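PDB 5UJU: NAD-dependent aldehyde dehydrogenase from Burkholderia multivorans, which probably catalyses the NAD-dependent oxidation of aldehydes to carboxylic acids, possibly including glutamate gamma-semialdehyde. Local coordinates for residues Val406-Val416 against Lys451-Phe462; Gly320-Ser328 against Thr469-Ala480. All coordinates share one frame; numbering follows the deposited sequence.

Contact 1 (Val406-Val416 against Lys451-Phe462). With NA (sodium ion), chain C.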
# COMPACT_ATOMS: atom_id res chain seq x y z
N VAL A 406 -34.77 -0.32 -4.75
CA VAL A 406 -34.55 -1.39 -5.71
C VAL A 406 -35.83 -1.64 -6.50
O VAL A 406 -35.80 -1.86 -7.72
CB VAL A 406 -34.06 -2.67 -4.99
CG1 VAL A 406 -34.00 -3.84 -5.97
CG2 VAL A 406 -32.73 -2.43 -4.31
N THR A 407 -36.98 -1.61 -5.81
CA THR A 407 -38.26 -1.75 -6.48
C THR A 407 -38.46 -0.68 -7.55
O THR A 407 -38.99 -0.96 -8.63
CB THR A 407 -39.39 -1.70 -5.45
OG1 THR A 407 -39.28 -2.83 -4.58
CG2 THR A 407 -40.74 -1.72 -6.13
N ALA A 408 -38.06 0.56 -7.25
CA ALA A 408 -38.20 1.63 -8.24
C ALA A 408 -37.31 1.38 -9.46
O ALA A 408 -37.72 1.64 -10.60
CB ALA A 408 -37.86 2.98 -7.61
N ARG A 409 -36.10 0.87 -9.24
CA ARG A 409 -35.18 0.65 -10.34
C ARG A 409 -35.63 -0.50 -11.23
O ARG A 409 -35.39 -0.48 -12.44
CB ARG A 409 -33.78 0.40 -9.80
CG ARG A 409 -32.71 0.28 -10.88
CD ARG A 409 -31.31 0.12 -10.28
NE ARG A 409 -30.95 1.21 -9.38
CZ ARG A 409 -30.99 1.15 -8.05
NH1 ARG A 409 -31.37 0.03 -7.44
NH2 ARG A 409 -30.64 2.21 -7.33
N ILE A 410 -36.27 -1.53 -10.65
CA ILE A 410 -36.86 -2.60 -11.45
C ILE A 410 -37.86 -2.01 -12.44
O ILE A 410 -37.88 -2.37 -13.62
CB ILE A 410 -37.53 -3.65 -10.54
CG1 ILE A 410 -36.48 -4.41 -9.73
CG2 ILE A 410 -38.33 -4.65 -11.36
CD1 ILE A 410 -37.06 -5.30 -8.63
N ASP A 411 -38.72 -1.10 -11.96
CA ASP A 411 -39.71 -0.52 -12.86
C ASP A 411 -39.05 0.39 -13.89
O ASP A 411 -39.50 0.44 -15.05
CB ASP A 411 -40.79 0.23 -12.09
CG ASP A 411 -41.97 0.61 -12.99
OD1 ASP A 411 -42.66 -0.31 -13.48
OD2 ASP A 411 -42.19 1.82 -13.21
N ALA A 412 -38.00 1.12 -13.51
CA ALA A 412 -37.26 1.90 -14.50
C ALA A 412 -36.67 0.99 -15.58
O ALA A 412 -36.72 1.31 -16.77
CB ALA A 412 -36.17 2.72 -13.83
N ALA A 413 -36.11 -0.15 -15.17
CA ALA A 413 -35.48 -1.05 -16.13
C ALA A 413 -36.49 -1.65 -17.11
O ALA A 413 -36.13 -1.99 -18.24
CB ALA A 413 -34.73 -2.16 -15.39
N ARG A 414 -37.76 -1.80 -16.69
CA ARG A 414 -38.77 -2.37 -17.58
C ARG A 414 -38.87 -1.62 -18.90
O ARG A 414 -39.13 -2.22 -19.95
CB ARG A 414 -40.14 -2.41 -16.91
CG ARG A 414 -40.35 -3.57 -15.97
CD ARG A 414 -41.80 -3.62 -15.51
NE ARG A 414 -42.02 -4.74 -14.60
CZ ARG A 414 -42.17 -4.62 -13.29
NH1 ARG A 414 -42.14 -3.42 -12.73
NH2 ARG A 414 -42.36 -5.70 -12.53
N ALA A 415 -38.70 -0.30 -18.87
CA ALA A 415 -38.86 0.50 -20.07
C ALA A 415 -37.67 0.44 -21.02
O ALA A 415 -37.75 0.99 -22.12
CB ALA A 415 -39.12 1.96 -19.69
N VAL A 416 -36.59 -0.24 -20.64
CA VAL A 416 -35.32 -0.04 -21.31
C VAL A 416 -35.14 -0.88 -22.58
O VAL A 416 -34.53 -0.42 -23.55
CB VAL A 416 -34.18 -0.27 -20.30
CG1 VAL A 416 -32.99 -0.97 -20.94
CG2 VAL A 416 -33.77 1.05 -19.69
N LYS A 451 -27.09 1.95 -21.86
CA LYS A 451 -27.93 1.36 -20.84
C LYS A 451 -27.22 0.29 -20.03
O LYS A 451 -27.36 0.26 -18.80
CB LYS A 451 -29.20 0.76 -21.47
CG LYS A 451 -29.99 1.73 -22.37
CD LYS A 451 -30.70 2.77 -21.51
CE LYS A 451 -31.43 3.84 -22.32
NZ LYS A 451 -31.74 5.04 -21.47
N PHE A 452 -26.43 -0.58 -20.65
CA PHE A 452 -25.91 -1.71 -19.90
C PHE A 452 -24.52 -1.49 -19.34
O PHE A 452 -23.98 -2.40 -18.70
CB PHE A 452 -25.97 -3.02 -20.74
CG PHE A 452 -25.18 -3.00 -22.04
CD1 PHE A 452 -25.86 -3.05 -23.26
CD2 PHE A 452 -23.80 -3.04 -22.05
CE1 PHE A 452 -25.16 -3.07 -24.47
CE2 PHE A 452 -23.09 -3.06 -23.25
CZ PHE A 452 -23.78 -3.08 -24.46
N THR A 453 -23.92 -0.31 -19.55
CA THR A 453 -22.72 0.06 -18.79
C THR A 453 -23.07 0.82 -17.52
O THR A 453 -22.17 1.23 -16.79
CB THR A 453 -21.76 0.93 -19.61
OG1 THR A 453 -22.43 2.12 -20.04
CG2 THR A 453 -21.24 0.17 -20.84
N GLN A 454 -24.36 0.99 -17.22
CA GLN A 454 -24.76 1.53 -15.94
C GLN A 454 -24.95 0.37 -14.97
O GLN A 454 -25.18 -0.77 -15.36
CB GLN A 454 -26.06 2.32 -16.02
CG GLN A 454 -26.16 3.34 -17.11
CD GLN A 454 -27.58 3.85 -17.24
OE1 GLN A 454 -28.28 4.01 -16.23
NE2 GLN A 454 -28.03 4.08 -18.46
N GLU A 455 -24.84 0.68 -13.69
CA GLU A 455 -25.12 -0.33 -12.69
C GLU A 455 -26.60 -0.27 -12.35
O GLU A 455 -27.18 0.81 -12.17
CB GLU A 455 -24.22 -0.12 -11.47
CG GLU A 455 -24.23 -1.26 -10.46
CD GLU A 455 -24.63 -0.82 -9.07
OE1 GLU A 455 -24.58 0.40 -8.79
OE2 GLU A 455 -24.99 -1.69 -8.25
N TRP A 456 -27.25 -1.43 -12.37
CA TRP A 456 -28.66 -1.54 -12.04
C TRP A 456 -28.73 -2.44 -10.81
O TRP A 456 -28.78 -3.67 -10.93
CB TRP A 456 -29.44 -2.14 -13.20
CG TRP A 456 -29.43 -1.29 -14.42
CD1 TRP A 456 -28.43 -1.21 -15.35
CD2 TRP A 456 -30.45 -0.39 -14.84
NE1 TRP A 456 -28.78 -0.32 -16.34
CE2 TRP A 456 -30.02 0.20 -16.05
CE3 TRP A 456 -31.70 -0.02 -14.33
CZ2 TRP A 456 -30.78 1.14 -16.75
CZ3 TRP A 456 -32.46 0.90 -15.01
CH2 TRP A 456 -32.00 1.48 -16.21
N PHE A 457 -28.78 -1.84 -9.63
CA PHE A 457 -28.71 -2.65 -8.43
C PHE A 457 -30.05 -3.34 -8.19
O PHE A 457 -31.10 -2.70 -8.19
CB PHE A 457 -28.32 -1.82 -7.21
CG PHE A 457 -28.27 -2.61 -5.95
CD1 PHE A 457 -27.23 -3.51 -5.72
CD2 PHE A 457 -29.26 -2.48 -4.99
CE1 PHE A 457 -27.17 -4.26 -4.54
CE2 PHE A 457 -29.21 -3.23 -3.81
CZ PHE A 457 -28.17 -4.12 -3.60
N GLY A 458 -30.00 -4.65 -8.02
CA GLY A 458 -31.20 -5.42 -7.87
C GLY A 458 -31.25 -6.54 -8.88
O GLY A 458 -30.28 -6.79 -9.61
N PRO A 459 -32.37 -7.24 -8.94
CA PRO A 459 -32.48 -8.44 -9.80
C PRO A 459 -32.79 -8.09 -11.25
O PRO A 459 -33.87 -8.37 -11.77
CB PRO A 459 -33.61 -9.22 -9.13
CG PRO A 459 -34.51 -8.14 -8.60
CD PRO A 459 -33.60 -7.01 -8.17
N ILE A 460 -31.83 -7.45 -11.91
CA ILE A 460 -32.02 -6.90 -13.26
C ILE A 460 -30.89 -7.41 -14.14
O ILE A 460 -29.72 -7.35 -13.74
CB ILE A 460 -32.01 -5.36 -13.22
CG1 ILE A 460 -33.14 -4.85 -12.31
CG2 ILE A 460 -32.04 -4.77 -14.65
CD1 ILE A 460 -32.94 -3.41 -11.81
N SER A 461 -31.22 -7.91 -15.33
CA SER A 461 -30.16 -8.37 -16.22
C SER A 461 -30.54 -8.18 -17.68
O SER A 461 -31.71 -8.01 -18.04
CB SER A 461 -29.79 -9.83 -15.96
OG SER A 461 -30.91 -10.68 -16.12
N PHE A 462 -29.50 -8.20 -18.53
CA PHE A 462 -29.63 -7.96 -19.96
C PHE A 462 -28.95 -9.10 -20.72
O PHE A 462 -27.77 -9.38 -20.50
CB PHE A 462 -28.98 -6.62 -20.35
CG PHE A 462 -29.34 -5.50 -19.42
CD1 PHE A 462 -30.59 -4.89 -19.49
CD2 PHE A 462 -28.44 -5.06 -18.47
CE1 PHE A 462 -30.92 -3.86 -18.62
CE2 PHE A 462 -28.77 -4.03 -17.60
CZ PHE A 462 -30.01 -3.44 -17.67
NA NA C . -27.67 -7.49 -10.06
O HOH W 1 -27.86 -5.89 -11.97
O HOH W 2 -27.41 -5.61 -8.31
O HOH W 3 -28.43 -9.33 -11.94
O HOH W 4 -25.16 -7.76 -10.70
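Val406 packs tightly on the turn Phe457-Gly458-Pro459: its CG2 meets the Phe457 ring at CD2 (3.5 Å), while CG1 sits over Gly458 CA at 3.7 Å, where the glycine has no side chain to keep it off. One helical turn on, Arg409 reaches along the loop. Its chain runs straight as far as CD and then bends at chi3 (-57°), laying CD beside Phe457 N and bringing NH1 to Phe457 O (2.8 Å). That bond is bent (139° at the hydrogen), and Phe457 CB covers one face of the guanidinium. The run Glu455-Trp456-Phe457-Gly458-Pro459 matches the E-x-F-G-P signature of aldehyde dehydrogenases, whose glutamate in relatives holds the nicotinamide ribose of NAD. Pro459 centres an inverse gamma turn closed by Ile460 N and Gly458 O; the same carbonyl oxygen binds sodium at 2.7 Å, with four waters and Gly348 O completing the site. Deeper in, Ala413 CB touches both Ile460 CG2 and Trp456 CZ3. The indole is fixed in rotation by a nearly straight bond from NE1 to Lys451 O (2.9 Å, 173°), in the ring plane, and by Phe462, which turns its edge to one indole face. Packing thins towards solvent: Val416 CG2 touches Trp456 CH2 at 3.9 Å, CG1 rests on Phe462, and the side chain slides past exposed Lys451 in the opposite direction, with Lys451 CD 4.0 Å from Val416 CG2.

Contact 2 (Gly320-Ser328 against Thr469-Ala480)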
# COMPACT_ATOMS: atom_id res chain seq x y z
N GLY A 320 -19.45 -2.08 -10.02
CA GLY A 320 -18.91 -2.45 -11.31
C GLY A 320 -19.97 -3.14 -12.13
O GLY A 320 -21.11 -3.29 -11.69
N VAL A 321 -19.57 -3.58 -13.32
CA VAL A 321 -20.46 -4.23 -14.29
C VAL A 321 -19.98 -5.67 -14.42
O VAL A 321 -18.95 -5.94 -15.06
CB VAL A 321 -20.46 -3.52 -15.64
CG1 VAL A 321 -21.34 -4.28 -16.65
CG2 VAL A 321 -20.95 -2.08 -15.47
N ASN A 322 -20.70 -6.61 -13.81
CA ASN A 322 -20.36 -8.02 -13.91
C ASN A 322 -20.99 -8.61 -15.17
O ASN A 322 -22.15 -8.35 -15.49
CB ASN A 322 -20.82 -8.78 -12.68
CG ASN A 322 -20.14 -8.26 -11.41
OD1 ASN A 322 -18.95 -7.95 -11.42
ND2 ASN A 322 -20.90 -8.16 -10.32
N GLN A 323 -20.21 -9.43 -15.87
CA GLN A 323 -20.48 -9.78 -17.26
C GLN A 323 -20.34 -11.28 -17.47
O GLN A 323 -19.52 -11.94 -16.82
CB GLN A 323 -19.52 -9.04 -18.19
CG GLN A 323 -19.79 -7.54 -18.28
CD GLN A 323 -18.66 -6.78 -18.96
OE1 GLN A 323 -17.50 -6.87 -18.56
NE2 GLN A 323 -19.00 -6.05 -20.01
N ILE A 324 -21.15 -11.82 -18.39
CA ILE A 324 -21.04 -13.20 -18.85
C ILE A 324 -20.89 -13.16 -20.37
O ILE A 324 -21.67 -12.49 -21.06
CB ILE A 324 -22.26 -14.05 -18.47
CG1 ILE A 324 -22.47 -14.09 -16.95
CG2 ILE A 324 -22.08 -15.47 -18.97
CD1 ILE A 324 -23.70 -14.91 -16.57
N VAL A 325 -19.90 -13.89 -20.89
CA VAL A 325 -19.71 -14.05 -22.33
C VAL A 325 -20.08 -15.48 -22.68
O VAL A 325 -19.46 -16.43 -22.19
CB VAL A 325 -18.26 -13.74 -22.75
CG1 VAL A 325 -18.06 -14.13 -24.22
CG2 VAL A 325 -17.94 -12.25 -22.56
N ILE A 326 -21.11 -15.64 -23.51
CA ILE A 326 -21.56 -16.96 -23.95
C ILE A 326 -21.12 -17.17 -25.39
O ILE A 326 -21.60 -16.49 -26.31
CB ILE A 326 -23.08 -17.15 -23.80
CG1 ILE A 326 -23.50 -16.97 -22.34
CG2 ILE A 326 -23.45 -18.54 -24.29
CD1 ILE A 326 -24.98 -17.26 -22.06
N ASP A 327 -20.21 -18.11 -25.58
CA ASP A 327 -19.69 -18.45 -26.90
C ASP A 327 -20.18 -19.80 -27.40
O ASP A 327 -20.53 -19.93 -28.58
CB ASP A 327 -18.16 -18.47 -26.88
CG ASP A 327 -17.58 -19.05 -28.17
OD1 ASP A 327 -17.59 -18.32 -29.19
OD2 ASP A 327 -17.14 -20.23 -28.17
N SER A 328 -20.17 -20.80 -26.53
CA SER A 328 -20.51 -22.18 -26.88
C SER A 328 -20.57 -22.99 -25.59
O SER A 328 -20.02 -22.58 -24.57
CB SER A 328 -19.49 -22.77 -27.86
OG SER A 328 -18.14 -22.46 -27.47
N THR A 469 -18.45 -13.40 -30.77
CA THR A 469 -17.73 -13.61 -29.52
C THR A 469 -16.51 -12.71 -29.45
O THR A 469 -16.16 -12.21 -28.37
CB THR A 469 -17.34 -15.08 -29.39
OG1 THR A 469 -18.52 -15.86 -29.14
CG2 THR A 469 -16.36 -15.30 -28.22
N ALA A 470 -15.87 -12.46 -30.60
CA ALA A 470 -14.78 -11.49 -30.66
C ALA A 470 -15.22 -10.14 -30.10
O ALA A 470 -14.55 -9.54 -29.25
CB ALA A 470 -14.28 -11.35 -32.10
N GLN A 471 -16.40 -9.66 -30.53
CA GLN A 471 -16.92 -8.41 -29.98
C GLN A 471 -17.32 -8.54 -28.51
O GLN A 471 -17.06 -7.64 -27.71
CB GLN A 471 -18.10 -7.91 -30.79
CG GLN A 471 -18.64 -6.58 -30.29
CD GLN A 471 -19.76 -6.03 -31.15
OE1 GLN A 471 -20.77 -6.69 -31.39
NE2 GLN A 471 -19.59 -4.80 -31.62
N SER A 472 -17.96 -9.66 -28.13
CA SER A 472 -18.33 -9.85 -26.73
C SER A 472 -17.12 -9.70 -25.82
O SER A 472 -17.17 -9.02 -24.79
CB SER A 472 -18.95 -11.23 -26.53
OG SER A 472 -20.10 -11.42 -27.34
N LEU A 473 -16.00 -10.33 -26.20
CA LEU A 473 -14.82 -10.35 -25.35
C LEU A 473 -14.12 -9.00 -25.35
O LEU A 473 -13.62 -8.56 -24.30
CB LEU A 473 -13.86 -11.45 -25.82
CG LEU A 473 -14.33 -12.84 -25.43
CD1 LEU A 473 -13.51 -13.90 -26.14
CD2 LEU A 473 -14.26 -13.02 -23.89
N ASP A 474 -14.06 -8.34 -26.50
CA ASP A 474 -13.48 -7.00 -26.55
C ASP A 474 -14.30 -6.04 -25.70
O ASP A 474 -13.75 -5.22 -24.94
CB ASP A 474 -13.40 -6.51 -27.99
CG ASP A 474 -12.75 -5.13 -28.10
OD1 ASP A 474 -11.57 -5.00 -27.71
OD2 ASP A 474 -13.42 -4.18 -28.55
N LEU A 475 -15.63 -6.13 -25.81
CA LEU A 475 -16.51 -5.27 -25.04
C LEU A 475 -16.38 -5.54 -23.54
O LEU A 475 -16.30 -4.61 -22.73
CB LEU A 475 -17.95 -5.47 -25.51
CG LEU A 475 -18.94 -4.42 -25.05
CD1 LEU A 475 -18.42 -3.05 -25.42
CD2 LEU A 475 -20.29 -4.67 -25.69
N ALA A 476 -16.35 -6.82 -23.15
CA ALA A 476 -16.31 -7.16 -21.73
C ALA A 476 -15.04 -6.65 -21.07
O ALA A 476 -15.08 -6.06 -19.98
CB ALA A 476 -16.45 -8.67 -21.54
N GLY A 477 -13.89 -6.87 -21.71
CA GLY A 477 -12.63 -6.36 -21.17
C GLY A 477 -12.60 -4.84 -21.11
O GLY A 477 -12.06 -4.26 -20.16
N GLU A 478 -13.16 -4.18 -22.13
CA GLU A 478 -13.18 -2.72 -22.13
C GLU A 478 -14.06 -2.19 -21.01
O GLU A 478 -13.68 -1.25 -20.31
CB GLU A 478 -13.67 -2.21 -23.48
CG GLU A 478 -13.90 -0.72 -23.53
CD GLU A 478 -14.54 -0.25 -24.83
OE1 GLU A 478 -14.43 -0.97 -25.85
OE2 GLU A 478 -15.14 0.83 -24.84
N ILE A 479 -15.24 -2.78 -20.83
CA ILE A 479 -16.19 -2.27 -19.85
C ILE A 479 -15.69 -2.53 -18.43
O ILE A 479 -15.87 -1.69 -17.54
CB ILE A 479 -17.58 -2.90 -20.08
CG1 ILE A 479 -18.23 -2.27 -21.33
CG2 ILE A 479 -18.47 -2.74 -18.84
CD1 ILE A 479 -19.52 -2.94 -21.76
N ALA A 480 -15.07 -3.68 -18.20
CA ALA A 480 -14.49 -3.96 -16.89
C ALA A 480 -13.40 -2.95 -16.54
O ALA A 480 -13.34 -2.46 -15.40
CB ALA A 480 -13.94 -5.38 -16.83
O HOH W 5 -20.33 -14.38 -27.26
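The Asp327 carboxylate is gripped from two directions: Thr469 OG1 donates to the anti lone pair of OD1 (2.6 Å), while OD2 is approached from above the carboxylate plane by Ser328 OG and also bonds Ser492. Further along, the flat amide of Gln323 lies against the helix between Ala476 and Ile479, its CD 3.7 Å from Ala476 CA. The setting is the beta-alpha-beta crossover of the catalytic domain's open sheet: helix 469-483 links strand 460-466 to strand 487-491 and runs back over strand 323-326, nearly antiparallel to it (164°) with the axes 8.7 Å apart. Val325 forms the apolar middle. With its CG1 anti to the backbone N (chi1 171°), both methyls face the helix: CG1 meets Ser472 CB at 3.8 Å, CG2 meets Ala476 CB at 4.0 Å, and both touch Leu473 CD2. At the far end, Val321 CB packs on Ile479 CG2 (3.8 Å). Ser472 OG is bonded to Thr466 OG1 outside this pair of segments, and also to a water. That water donates to Thr469 OG1 and, at 2.6 Å, to Ile326 O.

In the fold
Both contacts dress the same mixed sheet, with centres 19 Å apart: contact 1 lays helix 404-414 against the turn leading into strand 460-466, and contact 2 lays helix 469-483, which follows that strand, on strand 323-326. Both segments of contact 1 fall between the two segments of contact 2 in the sequence. They meet directly where Thr453 CG2 packs on Ile479 CD1 at 3.7 Å, and Phe452 O lies 3.8 Å from Val321 CG1. The sodium ion is bound in contact 1 through Gly458, and the Val321 side chain of contact 2 lies about 10 Å from it. Judging from relatives, the E-x-F-G-P turn that holds Gly458 probably lines the NAD site.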